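Local coordinates for protein cGAS/DncV-like nucleotidyltransferase in E. coli homolog (Rhodothermus marinus SG0.5JP17-172, PDB 6E0K) that makes the cyclic dinucleotide 3',3'-cUAMP from UTP and ATP, a second messenger that triggers abortive infection in CBASS antiphage defence, at residues 235-248 and 269-283. Sequence-based numbering, arbitrary orientation.
Sequences FCSVINWLKRADLS and EEKARRFLRYMDDLW
Glu-269 meets Leu-247 at one end of a roughly antiparallel helix pair (141° between directions) in the helical part of this cGAS/DncV-like nucleotidyltransferase, where the last two long helices pack together. The Glu-269 carboxylate lies against Leu-247 CB and the CA and CB of Ser-248, and a water joins OE1 to Leu-247 N. One turn on, Arg-273 illustrates how one arginine can gather backbone carbonyls from a neighbouring segment. Its chain bends at chi2 (-75°), and NH2 then donates to Ala-245 O at 3.1 Å, in the guanidinium plane and almost in line with the carbonyl, while NH1 makes a weaker bond to Leu-242 O. Leu-247 CD1 lies over the centre of one guanidinium face, 3.6 Å from Arg-273 CZ. Phe-275 helps wall the hole that Ile-239 enters as a knob, together with Leu-276, Met-279 and Asp-280; it also touches Leu-215 and Leu-218 of helix 212-220, its side chain about 8 Å from that of the ATP-binding Lys-194. Leu-276 sets both its methyls against Leu-242 CB, CD2 also touching Ile-239 CD1. Met-279 crosses Phe-235 at about a right angle, its SD 3.9 Å from CZ, a Met-aromatic contact. Asp-280 takes Lys-243 NZ in a salt bridge, OD2 at 3.0 Å on its syn side. Trp-283 ends the row: Phe-235 lies nearly parallel but slid aside, and Cys-236 SG sits over the indole, 3.3 Å from CZ2.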
loop_
_atom_site.group_PDB
_atom_site.type_symbol
_atom_site.label_atom_id
_atom_site.label_comp_id
_atom_site.label_asym_id
_atom_site.label_seq_id
_atom_site.Cartn_x
_atom_site.Cartn_y
_atom_site.Cartn_z
ATOM N N PHE A 235 9.463 -11.853 -16.185
ATOM C CA PHE A 235 10.449 -11.880 -15.108
ATOM C C PHE A 235 11.764 -11.272 -15.583
ATOM O O PHE A 235 12.302 -10.357 -14.954
ATOM C CB PHE A 235 10.652 -13.325 -14.619
ATOM C CG PHE A 235 11.506 -13.456 -13.365
ATOM C CD1 PHE A 235 12.879 -13.247 -13.417
ATOM C CD2 PHE A 235 10.936 -13.829 -12.156
ATOM C CE1 PHE A 235 13.671 -13.379 -12.279
ATOM C CE2 PHE A 235 11.727 -13.968 -11.005
ATOM C CZ PHE A 235 13.091 -13.738 -11.075
ATOM N N CYS A 236 12.252 -11.718 -16.739
ATOM C CA CYS A 236 13.563 -11.279 -17.210
ATOM C C CYS A 236 13.517 -9.858 -17.749
ATOM O O CYS A 236 14.444 -9.072 -17.509
ATOM C CB CYS A 236 14.083 -12.242 -18.272
ATOM S SG CYS A 236 14.525 -13.822 -17.552
ATOM N N SER A 237 12.456 -9.509 -18.481
ATOM C CA SER A 237 12.384 -8.162 -19.043
ATOM C C SER A 237 12.285 -7.117 -17.944
ATOM O O SER A 237 12.908 -6.051 -18.034
ATOM C CB SER A 237 11.198 -8.035 -20.004
ATOM O OG SER A 237 11.396 -8.845 -21.157
ATOM N N VAL A 238 11.522 -7.413 -16.888
ATOM C CA VAL A 238 11.386 -6.470 -15.781
ATOM C C VAL A 238 12.714 -6.320 -15.049
ATOM O O VAL A 238 13.186 -5.199 -14.808
ATOM C CB VAL A 238 10.262 -6.922 -14.824
ATOM C CG1 VAL A 238 10.348 -6.173 -13.512
ATOM C CG2 VAL A 238 8.884 -6.729 -15.486
ATOM N N ILE A 239 13.334 -7.447 -14.674
ATOM C CA ILE A 239 14.543 -7.381 -13.859
ATOM C C ILE A 239 15.689 -6.773 -14.655
ATOM O O ILE A 239 16.468 -5.974 -14.128
ATOM C CB ILE A 239 14.920 -8.773 -13.310
ATOM C CG1 ILE A 239 13.872 -9.258 -12.296
ATOM C CG2 ILE A 239 16.343 -8.748 -12.708
ATOM C CD1 ILE A 239 13.748 -8.379 -11.032
ATOM N N ASN A 240 15.796 -7.116 -15.937
ATOM C CA ASN A 240 16.874 -6.548 -16.739
ATOM C C ASN A 240 16.704 -5.050 -16.952
ATOM O O ASN A 240 17.703 -4.321 -16.983
ATOM C CB ASN A 240 16.982 -7.281 -18.068
ATOM C CG ASN A 240 17.712 -8.600 -17.922
ATOM O OD1 ASN A 240 18.653 -8.707 -17.131
ATOM N ND2 ASN A 240 17.282 -9.607 -18.663
ATOM N N TRP A 241 15.469 -4.568 -17.097
ATOM C CA TRP A 241 15.281 -3.125 -17.213
ATOM C C TRP A 241 15.644 -2.418 -15.910
ATOM O O TRP A 241 16.309 -1.374 -15.929
ATOM C CB TRP A 241 13.842 -2.798 -17.621
ATOM C CG TRP A 241 13.638 -1.328 -17.839
ATOM C CD1 TRP A 241 13.835 -0.640 -19.004
ATOM C CD2 TRP A 241 13.224 -0.356 -16.869
ATOM N NE1 TRP A 241 13.566 0.695 -18.821
ATOM C CE2 TRP A 241 13.201 0.896 -17.517
ATOM C CE3 TRP A 241 12.874 -0.422 -15.514
ATOM C CZ2 TRP A 241 12.828 2.068 -16.862
ATOM C CZ3 TRP A 241 12.512 0.745 -14.859
ATOM C CH2 TRP A 241 12.492 1.975 -15.533
ATOM N N LEU A 242 15.219 -2.964 -14.769
ATOM C CA LEU A 242 15.540 -2.348 -13.482
ATOM C C LEU A 242 17.048 -2.300 -13.239
ATOM O O LEU A 242 17.565 -1.324 -12.675
ATOM C CB LEU A 242 14.833 -3.107 -12.352
ATOM C CG LEU A 242 13.327 -2.835 -12.234
ATOM C CD1 LEU A 242 12.664 -3.870 -11.343
ATOM C CD2 LEU A 242 13.067 -1.424 -11.698
ATOM N N LYS A 243 17.774 -3.339 -13.667
ATOM C CA LYS A 243 19.223 -3.373 -13.468
ATOM C C LYS A 243 19.924 -2.252 -14.217
ATOM O O LYS A 243 20.994 -1.793 -13.790
ATOM C CB LYS A 243 19.771 -4.737 -13.906
ATOM C CG LYS A 243 19.593 -5.813 -12.856
ATOM C CD LYS A 243 19.675 -7.214 -13.446
ATOM C CE LYS A 243 21.022 -7.528 -14.034
ATOM N NZ LYS A 243 21.025 -8.946 -14.522
ATOM N N ARG A 244 19.346 -1.808 -15.331
ATOM C CA ARG A 244 19.927 -0.768 -16.173
ATOM C C ARG A 244 19.328 0.609 -15.927
ATOM O O ARG A 244 19.783 1.581 -16.541
ATOM C CB ARG A 244 19.759 -1.151 -17.647
ATOM C CG ARG A 244 20.494 -2.430 -18.018
ATOM C CD ARG A 244 19.976 -3.065 -19.297
ATOM N NE ARG A 244 20.812 -4.195 -19.706
ATOM C CZ ARG A 244 20.818 -5.388 -19.114
ATOM N NH1 ARG A 244 20.032 -5.632 -18.064
ATOM N NH2 ARG A 244 21.623 -6.343 -19.564
ATOM N N ALA A 245 18.340 0.723 -15.046
ATOM C CA ALA A 245 17.600 1.963 -14.883
ATOM C C ALA A 245 18.277 2.885 -13.878
ATOM O O ALA A 245 19.060 2.456 -13.024
ATOM C CB ALA A 245 16.166 1.680 -14.436
ATOM N N ASP A 246 17.965 4.173 -13.999
ATOM C CA ASP A 246 18.324 5.163 -12.987
ATOM C C ASP A 246 17.186 5.190 -11.981
ATOM O O ASP A 246 16.117 5.739 -12.249
ATOM C CB ASP A 246 18.557 6.530 -13.621
ATOM C CG ASP A 246 18.880 7.616 -12.599
ATOM O OD1 ASP A 246 18.908 7.335 -11.384
ATOM O OD2 ASP A 246 19.124 8.770 -13.023
ATOM N N LEU A 247 17.414 4.575 -10.820
ATOM C CA LEU A 247 16.372 4.453 -9.812
ATOM C C LEU A 247 16.071 5.765 -9.101
ATOM O O LEU A 247 15.013 5.875 -8.470
ATOM C CB LEU A 247 16.781 3.416 -8.764
ATOM C CG LEU A 247 17.196 2.031 -9.258
ATOM C CD1 LEU A 247 17.603 1.179 -8.061
ATOM C CD2 LEU A 247 16.056 1.378 -10.024
ATOM N N SER A 248 16.975 6.749 -9.191
ATOM C CA SER A 248 16.985 7.846 -8.228
ATOM C C SER A 248 15.713 8.681 -8.284
ATOM O O SER A 248 15.282 9.213 -7.254
ATOM C CB SER A 248 18.217 8.730 -8.448
ATOM O OG SER A 248 18.131 9.450 -9.668
ATOM N N GLU A 269 17.971 2.823 -2.641
ATOM C CA GLU A 269 18.423 2.234 -3.895
ATOM C C GLU A 269 19.246 0.982 -3.638
ATOM O O GLU A 269 19.159 0.008 -4.392
ATOM C CB GLU A 269 19.248 3.235 -4.697
ATOM C CG GLU A 269 18.458 4.423 -5.206
ATOM C CD GLU A 269 19.273 5.252 -6.160
ATOM O OE1 GLU A 269 20.010 4.649 -6.971
ATOM O OE2 GLU A 269 19.200 6.499 -6.085
ATOM N N GLU A 270 20.041 0.981 -2.571
ATOM C CA GLU A 270 20.861 -0.190 -2.295
ATOM C C GLU A 270 20.002 -1.402 -1.957
ATOM O O GLU A 270 20.321 -2.528 -2.364
ATOM C CB GLU A 270 21.848 0.109 -1.169
ATOM C CG GLU A 270 22.919 -0.947 -1.036
ATOM C CD GLU A 270 23.875 -0.989 -2.228
ATOM O OE1 GLU A 270 23.871 -0.044 -3.063
ATOM O OE2 GLU A 270 24.629 -1.975 -2.339
ATOM N N LYS A 271 18.899 -1.198 -1.229
ATOM C CA LYS A 271 17.990 -2.313 -0.953
ATOM C C LYS A 271 17.311 -2.800 -2.227
ATOM O O LYS A 271 17.104 -4.010 -2.405
ATOM C CB LYS A 271 16.930 -1.906 0.079
ATOM C CG LYS A 271 17.466 -1.733 1.503
ATOM C CD LYS A 271 17.882 -3.066 2.106
ATOM C CE LYS A 271 18.430 -2.902 3.517
ATOM N NZ LYS A 271 17.343 -2.720 4.507
ATOM N N ALA A 272 16.941 -1.876 -3.120
ATOM C CA ALA A 272 16.369 -2.283 -4.401
ATOM C C ALA A 272 17.374 -3.081 -5.224
ATOM O O ALA A 272 17.020 -4.097 -5.830
ATOM C CB ALA A 272 15.888 -1.057 -5.181
ATOM N N ARG A 273 18.633 -2.629 -5.271
ATOM C CA ARG A 273 19.659 -3.382 -5.995
ATOM C C ARG A 273 19.868 -4.763 -5.389
ATOM O O ARG A 273 20.148 -5.733 -6.106
ATOM C CB ARG A 273 20.973 -2.604 -5.996
ATOM C CG ARG A 273 20.864 -1.251 -6.639
ATOM C CD ARG A 273 20.788 -1.387 -8.123
ATOM N NE ARG A 273 20.924 -0.090 -8.780
ATOM C CZ ARG A 273 20.447 0.169 -9.989
ATOM N NH1 ARG A 273 19.799 -0.784 -10.656
ATOM N NH2 ARG A 273 20.603 1.375 -10.518
ATOM N N ARG A 274 19.770 -4.870 -4.064
ATOM C CA ARG A 274 19.886 -6.179 -3.434
ATOM C C ARG A 274 18.769 -7.107 -3.898
ATOM O O ARG A 274 19.004 -8.281 -4.214
ATOM C CB ARG A 274 19.871 -6.037 -1.910
ATOM C CG ARG A 274 19.983 -7.386 -1.181
ATOM C CD ARG A 274 20.010 -7.236 0.329
ATOM N NE ARG A 274 18.728 -6.796 0.855
ATOM C CZ ARG A 274 18.400 -6.791 2.141
ATOM N NH1 ARG A 274 19.263 -7.221 3.062
ATOM N NH2 ARG A 274 17.194 -6.366 2.503
ATOM N N PHE A 275 17.535 -6.602 -3.929
ATOM C CA PHE A 275 16.430 -7.413 -4.433
ATOM C C PHE A 275 16.718 -7.903 -5.847
ATOM O O PHE A 275 16.477 -9.071 -6.168
ATOM C CB PHE A 275 15.128 -6.605 -4.374
ATOM C CG PHE A 275 14.020 -7.157 -5.239
ATOM C CD1 PHE A 275 13.324 -8.294 -4.858
ATOM C CD2 PHE A 275 13.681 -6.539 -6.431
ATOM C CE1 PHE A 275 12.309 -8.809 -5.646
ATOM C CE2 PHE A 275 12.649 -7.052 -7.228
ATOM C CZ PHE A 275 11.971 -8.197 -6.832
ATOM N N LEU A 276 17.267 -7.034 -6.698
ATOM C CA LEU A 276 17.561 -7.448 -8.068
ATOM C C LEU A 276 18.629 -8.535 -8.102
ATOM O O LEU A 276 18.531 -9.474 -8.904
ATOM C CB LEU A 276 18.002 -6.251 -8.907
ATOM C CG LEU A 276 16.985 -5.112 -9.007
ATOM C CD1 LEU A 276 17.612 -3.967 -9.800
ATOM C CD2 LEU A 276 15.667 -5.557 -9.648
ATOM N N ARG A 277 19.647 -8.428 -7.240
ATOM C CA ARG A 277 20.659 -9.483 -7.145
ATOM C C ARG A 277 20.039 -10.813 -6.730
ATOM O O ARG A 277 20.399 -11.869 -7.268
ATOM C CB ARG A 277 21.769 -9.087 -6.164
ATOM C CG ARG A 277 22.728 -8.048 -6.695
ATOM C CD ARG A 277 23.963 -7.908 -5.807
ATOM N NE ARG A 277 23.669 -7.470 -4.443
ATOM C CZ ARG A 277 23.580 -6.200 -4.062
ATOM N NH1 ARG A 277 23.716 -5.218 -4.947
ATOM N NH2 ARG A 277 23.343 -5.912 -2.788
ATOM N N TYR A 278 19.090 -10.787 -5.786
ATOM C CA TYR A 278 18.488 -12.040 -5.348
ATOM C C TYR A 278 17.607 -12.637 -6.445
ATOM O O TYR A 278 17.566 -13.860 -6.619
ATOM C CB TYR A 278 17.694 -11.830 -4.046
ATOM C CG TYR A 278 18.543 -11.925 -2.785
ATOM C CD1 TYR A 278 19.393 -10.889 -2.413
ATOM C CD2 TYR A 278 18.486 -13.052 -1.973
ATOM C CE1 TYR A 278 20.159 -10.973 -1.254
ATOM C CE2 TYR A 278 19.249 -13.147 -0.826
ATOM C CZ TYR A 278 20.086 -12.112 -0.472
ATOM O OH TYR A 278 20.861 -12.194 0.677
ATOM N N MET A 279 16.927 -11.792 -7.225
ATOM C CA MET A 279 16.147 -12.309 -8.346
ATOM C C MET A 279 17.047 -12.896 -9.421
ATOM O O MET A 279 16.734 -13.949 -9.983
ATOM C CB MET A 279 15.272 -11.202 -8.931
ATOM C CG MET A 279 14.166 -10.750 -7.986
ATOM S SD MET A 279 12.974 -12.056 -7.511
ATOM C CE MET A 279 13.521 -12.428 -5.846
ATOM N N ASP A 280 18.172 -12.233 -9.711
ATOM C CA ASP A 280 19.153 -12.785 -10.639
ATOM C C ASP A 280 19.612 -14.166 -10.190
ATOM O O ASP A 280 19.672 -15.108 -10.989
ATOM C CB ASP A 280 20.364 -11.858 -10.722
ATOM C CG ASP A 280 20.224 -10.760 -11.754
ATOM O OD1 ASP A 280 19.411 -10.877 -12.693
ATOM O OD2 ASP A 280 20.987 -9.772 -11.635
ATOM N N ASP A 281 19.997 -14.285 -8.913
ATOM C CA ASP A 281 20.528 -15.551 -8.406
ATOM C C ASP A 281 19.472 -16.641 -8.444
ATOM O O ASP A 281 19.778 -17.796 -8.759
ATOM C CB ASP A 281 21.029 -15.398 -6.968
ATOM C CG ASP A 281 22.304 -14.606 -6.853
ATOM O OD1 ASP A 281 23.015 -14.431 -7.865
ATOM O OD2 ASP A 281 22.599 -14.178 -5.715
ATOM N N LEU A 282 18.230 -16.303 -8.085
ATOM C CA LEU A 282 17.135 -17.269 -8.154
ATOM C C LEU A 282 16.983 -17.807 -9.568
ATOM O O LEU A 282 16.886 -19.025 -9.787
ATOM C CB LEU A 282 15.840 -16.592 -7.693
ATOM C CG LEU A 282 14.542 -17.359 -7.869
ATOM C CD1 LEU A 282 14.529 -18.559 -6.924
ATOM C CD2 LEU A 282 13.383 -16.413 -7.560
ATOM N N TRP A 283 17.004 -16.905 -10.543
ATOM C CA TRP A 283 16.836 -17.271 -11.943
ATOM C C TRP A 283 17.994 -18.132 -12.435
ATOM O O TRP A 283 17.779 -19.220 -12.984
ATOM C CB TRP A 283 16.726 -16.000 -12.788
ATOM C CG TRP A 283 16.419 -16.287 -14.214
ATOM C CD1 TRP A 283 17.312 -16.422 -15.243
ATOM C CD2 TRP A 283 15.123 -16.518 -14.770
ATOM N NE1 TRP A 283 16.640 -16.695 -16.415
ATOM C CE2 TRP A 283 15.298 -16.772 -16.147
ATOM C CE3 TRP A 283 13.826 -16.518 -14.239
ATOM C CZ2 TRP A 283 14.225 -17.033 -16.996
ATOM C CZ3 TRP A 283 12.765 -16.774 -15.087
ATOM C CH2 TRP A 283 12.972 -17.026 -16.447
HETATM O O HOH W 1 20.130 4.180 -9.872
#